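Local coordinates for hypothetical protein aq_1447 (Aquifex aeolicus, PDB 1YVU) that cleaves target RNA as an Argonaute endonuclease, using short single-stranded DNA guides to select complementary strands and divalent metal ions for cleavage, at residues A[70-75]-A[214-219]; A[350-355]-A[383-388]; A[4-9]-A[307-312]. All coordinates share one frame; numbering follows the deposited sequence.

Interaction 1: A[70-75]-A[214-219]; sequences LTLSNG and MERSTH
R216 meets N74 and G75 where the turn of a β-hairpin in the N-terminal domain, leading from strand 69-72 to strand 78-82, abuts the end of helix 207-215 in the PAZ domain. The contact illustrates how two domains far apart in sequence can touch through a hairpin tip and a helix terminus, their local chain directions 83° apart. R216 is the first residue past the helix, and its side chain runs extended from CG to NE along the turn. R216 CD passes 3.5 Å from N74 O, and G75 O lies 3.9 Å above one face of the guanidinium, displaced toward its rim. The charge itself is matched by E76, next along the turn, whose carboxylate forms a salt bridge with NH2. An alanine at R216 would remove both the aliphatic cover over N74 O and the cation, and is likely to leave E76 without this mate and the hairpin tip less firmly seated against PAZ. N74 and T218 meet beside this arginine with their side chains at about a right angle, T218 CG2 lying 4.1 Å from N74 CG; R41 of helix 32-46 borders both. On the strand side of the turn, L72 has CG anti to its own nitrogen (chi1 172°), which carries the CD2 methyl to 3.5 Å from E215 O, a carbonyl in the last helical residue.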
# COMPACT_ATOMS: atom_id res chain seq x y z
N LEU A 70 -15.99 34.27 -4.56
CA LEU A 70 -15.20 34.51 -3.37
C LEU A 70 -15.15 33.26 -2.48
O LEU A 70 -15.73 33.22 -1.39
CB LEU A 70 -15.74 35.75 -2.60
CG LEU A 70 -16.04 37.09 -3.32
CD1 LEU A 70 -17.00 37.92 -2.48
CD2 LEU A 70 -14.78 37.89 -3.68
N THR A 71 -14.48 32.23 -2.96
CA THR A 71 -14.33 30.98 -2.21
C THR A 71 -13.30 31.12 -1.08
O THR A 71 -12.28 31.78 -1.24
CB THR A 71 -14.00 29.76 -3.15
OG1 THR A 71 -12.85 30.03 -3.97
CG2 THR A 71 -15.17 29.43 -4.06
N LEU A 72 -13.62 30.57 0.08
CA LEU A 72 -12.73 30.62 1.24
C LEU A 72 -12.18 29.23 1.54
O LEU A 72 -12.95 28.31 1.78
CB LEU A 72 -13.50 31.14 2.46
CG LEU A 72 -12.83 31.13 3.84
CD1 LEU A 72 -11.98 32.36 4.00
CD2 LEU A 72 -13.90 31.07 4.93
N SER A 73 -10.86 29.10 1.61
CA SER A 73 -10.23 27.80 1.88
C SER A 73 -10.07 27.43 3.38
O SER A 73 -10.52 28.18 4.26
CB SER A 73 -8.89 27.69 1.11
OG SER A 73 -7.95 28.68 1.50
N ASN A 74 -9.50 26.25 3.64
CA ASN A 74 -9.25 25.71 4.98
C ASN A 74 -8.29 26.59 5.74
O ASN A 74 -8.45 26.78 6.94
CB ASN A 74 -8.64 24.31 4.90
CG ASN A 74 -9.59 23.31 4.29
OD1 ASN A 74 -10.73 23.17 4.73
ND2 ASN A 74 -9.12 22.60 3.26
N GLY A 75 -7.30 27.13 5.02
CA GLY A 75 -6.28 28.01 5.57
C GLY A 75 -6.97 29.15 6.29
O GLY A 75 -6.97 29.16 7.51
N MSE A 214 -16.35 26.17 11.16
CA MSE A 214 -17.61 25.86 10.47
C MSE A 214 -17.58 26.61 9.17
O MSE A 214 -17.92 26.06 8.11
CB MSE A 214 -18.77 26.37 11.28
CG MSE A 214 -20.12 25.86 10.87
SE MSE A 214 -21.40 27.30 11.05
CE MSE A 214 -21.47 27.40 12.91
N GLU A 215 -17.18 27.88 9.24
CA GLU A 215 -17.06 28.72 8.05
C GLU A 215 -15.93 28.20 7.15
O GLU A 215 -15.93 28.43 5.93
CB GLU A 215 -16.83 30.17 8.45
CG GLU A 215 -18.11 30.91 8.83
CD GLU A 215 -17.86 32.32 9.36
OE1 GLU A 215 -16.71 32.81 9.34
OE2 GLU A 215 -18.85 32.94 9.82
N ARG A 216 -15.00 27.46 7.76
CA ARG A 216 -13.86 26.88 7.05
C ARG A 216 -14.05 25.42 6.68
O ARG A 216 -13.11 24.78 6.20
CB ARG A 216 -12.58 27.00 7.88
CG ARG A 216 -12.05 28.41 8.01
CD ARG A 216 -10.88 28.40 8.95
NE ARG A 216 -10.62 29.71 9.53
CZ ARG A 216 -9.76 29.92 10.52
NH1 ARG A 216 -9.08 28.89 11.02
NH2 ARG A 216 -9.58 31.15 10.99
N SER A 217 -15.25 24.91 6.91
CA SER A 217 -15.51 23.51 6.58
C SER A 217 -15.88 23.25 5.12
O SER A 217 -16.79 23.87 4.54
CB SER A 217 -16.48 22.86 7.57
OG SER A 217 -17.66 23.61 7.73
N THR A 218 -15.08 22.38 4.51
CA THR A 218 -15.19 21.97 3.11
C THR A 218 -16.45 21.21 2.68
O THR A 218 -16.92 21.40 1.55
CB THR A 218 -14.00 21.12 2.75
OG1 THR A 218 -13.58 20.39 3.90
CG2 THR A 218 -12.87 21.96 2.24
N HIS A 219 -16.93 20.31 3.55
CA HIS A 219 -18.12 19.49 3.28
C HIS A 219 -19.28 19.84 4.20
O HIS A 219 -19.09 20.54 5.19
CB HIS A 219 -17.80 18.01 3.47
CG HIS A 219 -16.91 17.42 2.41
ND1 HIS A 219 -17.36 16.45 1.53
CD2 HIS A 219 -15.60 17.58 2.15
CE1 HIS A 219 -16.35 16.04 0.78
NE2 HIS A 219 -15.27 16.71 1.13

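Interaction 2: A[350-355]-A[383-388]; sequences DVLSVE and KGIKLK
L352 packs on L387 and I385 where two neighbouring parallel strands of the Mid domain begin, a β-α-β unit in the Rossmann-like sheet of this domain. The strands, 351-355 and 386-388 here, differ by 38° in direction. L352 is the shared piece: its CD2 methyl lies 3.8 Å from L387 CD2 and equally near I385 CG2, with L352 CD1 also close to I385 CG2. L387 has its CG beside the backbone nitrogen (chi1 -54°), which places the isobutyl group between L352 and V354; CD2 meets L352 and also comes near V354 CG2, while L387 CD1 is the nearer to V354, 3.8 Å from CG2. V354 presents that methyl because CG1 is the branch anti to its nitrogen. The other surface, with V351, S353, K386 and K388, is treated differently. There K388 extends beyond CG and lays its chain obliquely across V351; K388 CD, CE and NZ all stay near V351 CG1, CD nearest at 3.7 Å, so the lysine covers a valine at the exposed side. Four backbone bonds tie the strands in register. K386 N donates to D350 O, L352 N to K386 O, and K388 N to L352 O at 2.8 Å; V354 N to K388 O is longer, 3.3 Å, with the donor 37° out of the carbonyl plane. Helix 368-381, the crossover connection, closes the leucine-bearing surface, I377 and L380 touching L387. On the flank of 351-360 turned from 386-396 lies strand 419-424, whose L419 and I421 meet V354, while S353 N hydrogen-bonds to OD2 of D418, so that 351-360 is an inner strand and 386-396 borders the sheet within this chain.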
# COMPACT_ATOMS: atom_id res chain seq x y z
N ASP A 350 29.42 -21.14 7.09
CA ASP A 350 29.46 -22.60 7.22
C ASP A 350 28.95 -23.17 8.55
O ASP A 350 28.33 -24.23 8.56
CB ASP A 350 30.85 -23.21 6.83
CG ASP A 350 32.07 -22.33 7.22
OD1 ASP A 350 32.12 -21.82 8.37
OD2 ASP A 350 33.00 -22.18 6.38
N VAL A 351 29.11 -22.41 9.63
CA VAL A 351 28.68 -22.76 10.99
C VAL A 351 27.75 -21.68 11.54
O VAL A 351 28.08 -20.50 11.48
CB VAL A 351 29.93 -22.88 11.91
CG1 VAL A 351 29.58 -22.77 13.41
CG2 VAL A 351 30.63 -24.18 11.64
N LEU A 352 26.63 -22.08 12.15
CA LEU A 352 25.65 -21.11 12.70
C LEU A 352 25.26 -21.23 14.20
O LEU A 352 25.21 -22.34 14.75
CB LEU A 352 24.37 -21.16 11.87
CG LEU A 352 24.03 -20.20 10.75
CD1 LEU A 352 25.15 -19.91 9.82
CD2 LEU A 352 22.93 -20.85 10.01
N SER A 353 24.97 -20.10 14.84
CA SER A 353 24.55 -20.06 16.25
C SER A 353 23.05 -19.77 16.29
O SER A 353 22.61 -18.70 15.88
CB SER A 353 25.36 -19.03 17.05
OG SER A 353 25.32 -17.75 16.45
N VAL A 354 22.28 -20.77 16.73
CA VAL A 354 20.81 -20.71 16.79
C VAL A 354 20.23 -20.80 18.20
O VAL A 354 20.75 -21.54 19.02
CB VAL A 354 20.21 -21.91 15.96
CG1 VAL A 354 18.68 -21.90 15.94
CG2 VAL A 354 20.71 -21.86 14.53
N GLU A 355 19.19 -20.00 18.47
CA GLU A 355 18.43 -20.07 19.74
C GLU A 355 17.07 -20.71 19.36
O GLU A 355 16.58 -20.52 18.24
CB GLU A 355 18.20 -18.68 20.35
CG GLU A 355 19.19 -18.27 21.48
CD GLU A 355 18.59 -18.26 22.89
OE1 GLU A 355 17.51 -17.67 23.11
OE2 GLU A 355 19.24 -18.82 23.80
N LYS A 383 24.22 -30.30 3.62
CA LYS A 383 24.17 -29.22 2.65
C LYS A 383 25.25 -28.21 2.97
O LYS A 383 25.28 -27.12 2.40
CB LYS A 383 22.80 -28.56 2.56
CG LYS A 383 22.10 -28.93 1.30
CD LYS A 383 20.71 -28.51 1.42
CE LYS A 383 19.90 -29.14 0.37
NZ LYS A 383 18.55 -28.51 0.45
N GLY A 384 26.13 -28.60 3.89
CA GLY A 384 27.27 -27.79 4.27
C GLY A 384 27.16 -26.85 5.44
O GLY A 384 28.19 -26.42 5.99
N ILE A 385 25.93 -26.48 5.79
CA ILE A 385 25.70 -25.58 6.92
C ILE A 385 25.34 -26.38 8.15
O ILE A 385 24.42 -27.19 8.15
CB ILE A 385 24.63 -24.50 6.64
CG1 ILE A 385 24.95 -23.78 5.33
CG2 ILE A 385 24.59 -23.47 7.80
CD1 ILE A 385 24.25 -24.34 4.14
N LYS A 386 26.09 -26.11 9.21
CA LYS A 386 25.91 -26.77 10.48
C LYS A 386 25.32 -25.83 11.54
O LYS A 386 25.87 -24.73 11.80
CB LYS A 386 27.28 -27.33 10.93
CG LYS A 386 27.96 -28.23 9.89
CD LYS A 386 29.46 -28.05 9.90
CE LYS A 386 30.08 -28.58 8.62
NZ LYS A 386 31.55 -28.28 8.60
N LEU A 387 24.16 -26.21 12.09
CA LEU A 387 23.56 -25.43 13.17
C LEU A 387 24.14 -25.95 14.47
O LEU A 387 24.30 -27.16 14.66
CB LEU A 387 22.05 -25.58 13.27
CG LEU A 387 21.10 -25.34 12.11
CD1 LEU A 387 19.74 -25.07 12.73
CD2 LEU A 387 21.54 -24.19 11.28
N LYS A 388 24.53 -25.00 15.32
CA LYS A 388 25.09 -25.27 16.63
C LYS A 388 24.16 -24.54 17.59
O LYS A 388 24.13 -23.30 17.62
CB LYS A 388 26.51 -24.73 16.73
CG LYS A 388 27.52 -25.50 15.91
CD LYS A 388 28.94 -25.08 16.20
CE LYS A 388 29.92 -26.10 15.61
NZ LYS A 388 31.31 -25.60 15.69

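Interaction 3: A[4-9]-A[307-312]; sequences EALLNL and PEEERA
L6 sets its CD2 methyl over one face of the R311 guanidinium, 3.2 Å above the plane and shifted toward the rim, while E309 O lies at the edge of the same group, in its plane. The two side chains run side by side and point the same way; R311 bends at chi2 and chi3, and the fold brings NE to 3.4 Å from L6 CD2. A further charge, E308 OE2, sits 3.6 Å from R311 NH2, well out of the guanidinium plane, an ion pair of charges alone. The other methyl of L6, CD1, borders the E309 carboxylate, its nearest oxygen being OE1. That carboxylate finds its polar partners elsewhere, in a salt bridge with R288 and a hydrogen bond with Y10. Around these groups the N-terminal residues pair loosely and antiparallel with linker L2. A312 N donates to A5 O at 2.9 Å in a nearly straight bond (159°), whereas L7 N to E310 O and E310 N to L9 O are both weak. A5 CB and A312 CB touch, at 4.0 Å, and L9 CB rests on the aliphatic part of E310. On the other edge of strand 6-7, L6 is bonded through its backbone to F607 of the PIWI domain, so the strand lies between linker and PIWI strands. The chemistry is therefore divided: one good backbone bond and two weak ones join the chains, leucine and alanine methyls supply the cover, and the charge of E309 is met by R288, that of R311 by E308 of its own segment.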
# COMPACT_ATOMS: atom_id res chain seq x y z
N GLU A 4 -10.08 -13.64 -22.17
CA GLU A 4 -8.61 -13.73 -21.95
C GLU A 4 -8.24 -12.68 -20.90
O GLU A 4 -7.52 -11.71 -21.20
CB GLU A 4 -7.87 -13.44 -23.28
CG GLU A 4 -8.38 -14.25 -24.51
CD GLU A 4 -7.76 -13.81 -25.85
OE1 GLU A 4 -6.60 -13.33 -25.85
OE2 GLU A 4 -8.44 -13.95 -26.90
N ALA A 5 -8.79 -12.85 -19.69
CA ALA A 5 -8.60 -11.97 -18.51
C ALA A 5 -9.22 -10.55 -18.50
O ALA A 5 -8.68 -9.62 -19.12
CB ALA A 5 -7.14 -11.93 -18.09
N LEU A 6 -10.30 -10.39 -17.73
CA LEU A 6 -11.02 -9.13 -17.63
C LEU A 6 -10.55 -8.24 -16.50
O LEU A 6 -10.02 -8.73 -15.51
CB LEU A 6 -12.52 -9.38 -17.46
CG LEU A 6 -13.29 -10.22 -18.46
CD1 LEU A 6 -14.77 -10.07 -18.15
CD2 LEU A 6 -13.03 -9.74 -19.82
N LEU A 7 -10.75 -6.92 -16.66
CA LEU A 7 -10.38 -5.90 -15.67
C LEU A 7 -11.48 -4.85 -15.51
O LEU A 7 -12.20 -4.53 -16.48
CB LEU A 7 -9.12 -5.14 -16.07
CG LEU A 7 -7.71 -5.70 -16.15
CD1 LEU A 7 -7.34 -5.86 -17.61
CD2 LEU A 7 -6.70 -4.80 -15.51
N ASN A 8 -11.43 -4.18 -14.34
CA ASN A 8 -12.30 -3.08 -13.86
C ASN A 8 -12.21 -1.86 -14.75
O ASN A 8 -12.42 -0.74 -14.25
CB ASN A 8 -11.76 -2.52 -12.54
CG ASN A 8 -11.84 -3.45 -11.41
OD1 ASN A 8 -12.83 -3.46 -10.69
ND2 ASN A 8 -10.78 -4.19 -11.20
N LEU A 9 -11.77 -2.03 -15.99
CA LEU A 9 -11.58 -0.90 -16.90
C LEU A 9 -12.59 -0.86 -18.01
O LEU A 9 -12.80 -1.86 -18.67
CB LEU A 9 -10.17 -0.91 -17.48
CG LEU A 9 -9.04 -0.94 -16.44
CD1 LEU A 9 -7.76 -1.45 -17.04
CD2 LEU A 9 -8.87 0.40 -15.84
N PRO A 307 -20.01 -1.16 -21.59
CA PRO A 307 -20.54 -2.26 -20.76
C PRO A 307 -19.51 -3.40 -20.68
O PRO A 307 -19.55 -4.24 -19.79
CB PRO A 307 -21.77 -2.72 -21.56
CG PRO A 307 -22.23 -1.45 -22.21
CD PRO A 307 -20.92 -0.92 -22.73
N GLU A 308 -18.58 -3.36 -21.63
CA GLU A 308 -17.52 -4.34 -21.76
C GLU A 308 -16.17 -3.96 -21.12
O GLU A 308 -15.56 -2.92 -21.43
CB GLU A 308 -17.36 -4.71 -23.24
CG GLU A 308 -18.54 -5.51 -23.81
CD GLU A 308 -18.12 -6.77 -24.53
OE1 GLU A 308 -17.56 -6.66 -25.65
OE2 GLU A 308 -18.33 -7.88 -23.99
N GLU A 309 -15.68 -4.87 -20.26
CA GLU A 309 -14.41 -4.76 -19.55
C GLU A 309 -13.28 -4.74 -20.54
O GLU A 309 -13.46 -5.18 -21.66
CB GLU A 309 -14.20 -5.98 -18.65
CG GLU A 309 -15.02 -6.04 -17.37
CD GLU A 309 -16.51 -6.35 -17.56
OE1 GLU A 309 -16.93 -6.92 -18.60
OE2 GLU A 309 -17.27 -6.02 -16.61
N GLU A 310 -12.14 -4.19 -20.14
CA GLU A 310 -11.00 -4.17 -21.03
C GLU A 310 -10.22 -5.43 -20.71
O GLU A 310 -10.03 -5.78 -19.53
CB GLU A 310 -10.14 -2.92 -20.85
CG GLU A 310 -10.82 -1.60 -21.27
CD GLU A 310 -11.07 -1.45 -22.78
OE1 GLU A 310 -10.08 -1.38 -23.56
OE2 GLU A 310 -12.27 -1.37 -23.18
N ARG A 311 -9.91 -6.19 -21.76
CA ARG A 311 -9.17 -7.43 -21.62
C ARG A 311 -7.69 -7.17 -21.57
O ARG A 311 -7.22 -6.20 -22.16
CB ARG A 311 -9.50 -8.36 -22.79
CG ARG A 311 -10.82 -9.09 -22.63
CD ARG A 311 -11.89 -8.68 -23.64
NE ARG A 311 -13.21 -8.54 -23.02
CZ ARG A 311 -14.22 -9.41 -23.14
NH1 ARG A 311 -14.09 -10.52 -23.86
NH2 ARG A 311 -15.36 -9.17 -22.49
N ALA A 312 -6.98 -8.02 -20.84
CA ALA A 312 -5.52 -7.93 -20.70
C ALA A 312 -4.83 -8.21 -22.02
O ALA A 312 -5.42 -8.84 -22.89
CB ALA A 312 -5.03 -8.93 -19.67

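The three contacts show how a multidomain enzyme is held together at different scales. Interaction 2 is internal to one domain, whereas interactions 1 and 3 join parts of the PAZ lobe. Along the chain, interaction 1 is nested in the large loop closed by interaction 3, and interaction 2 follows both. In space none touches another: the centres of interactions 1 and 2 are about 64 Å apart, on opposite sides of the chain's centre, while interaction 3 lies about 41 Å from the first and 51 Å from the second, centre to centre. All three lie away from the PIWI site where D502 and D683 bind calcium.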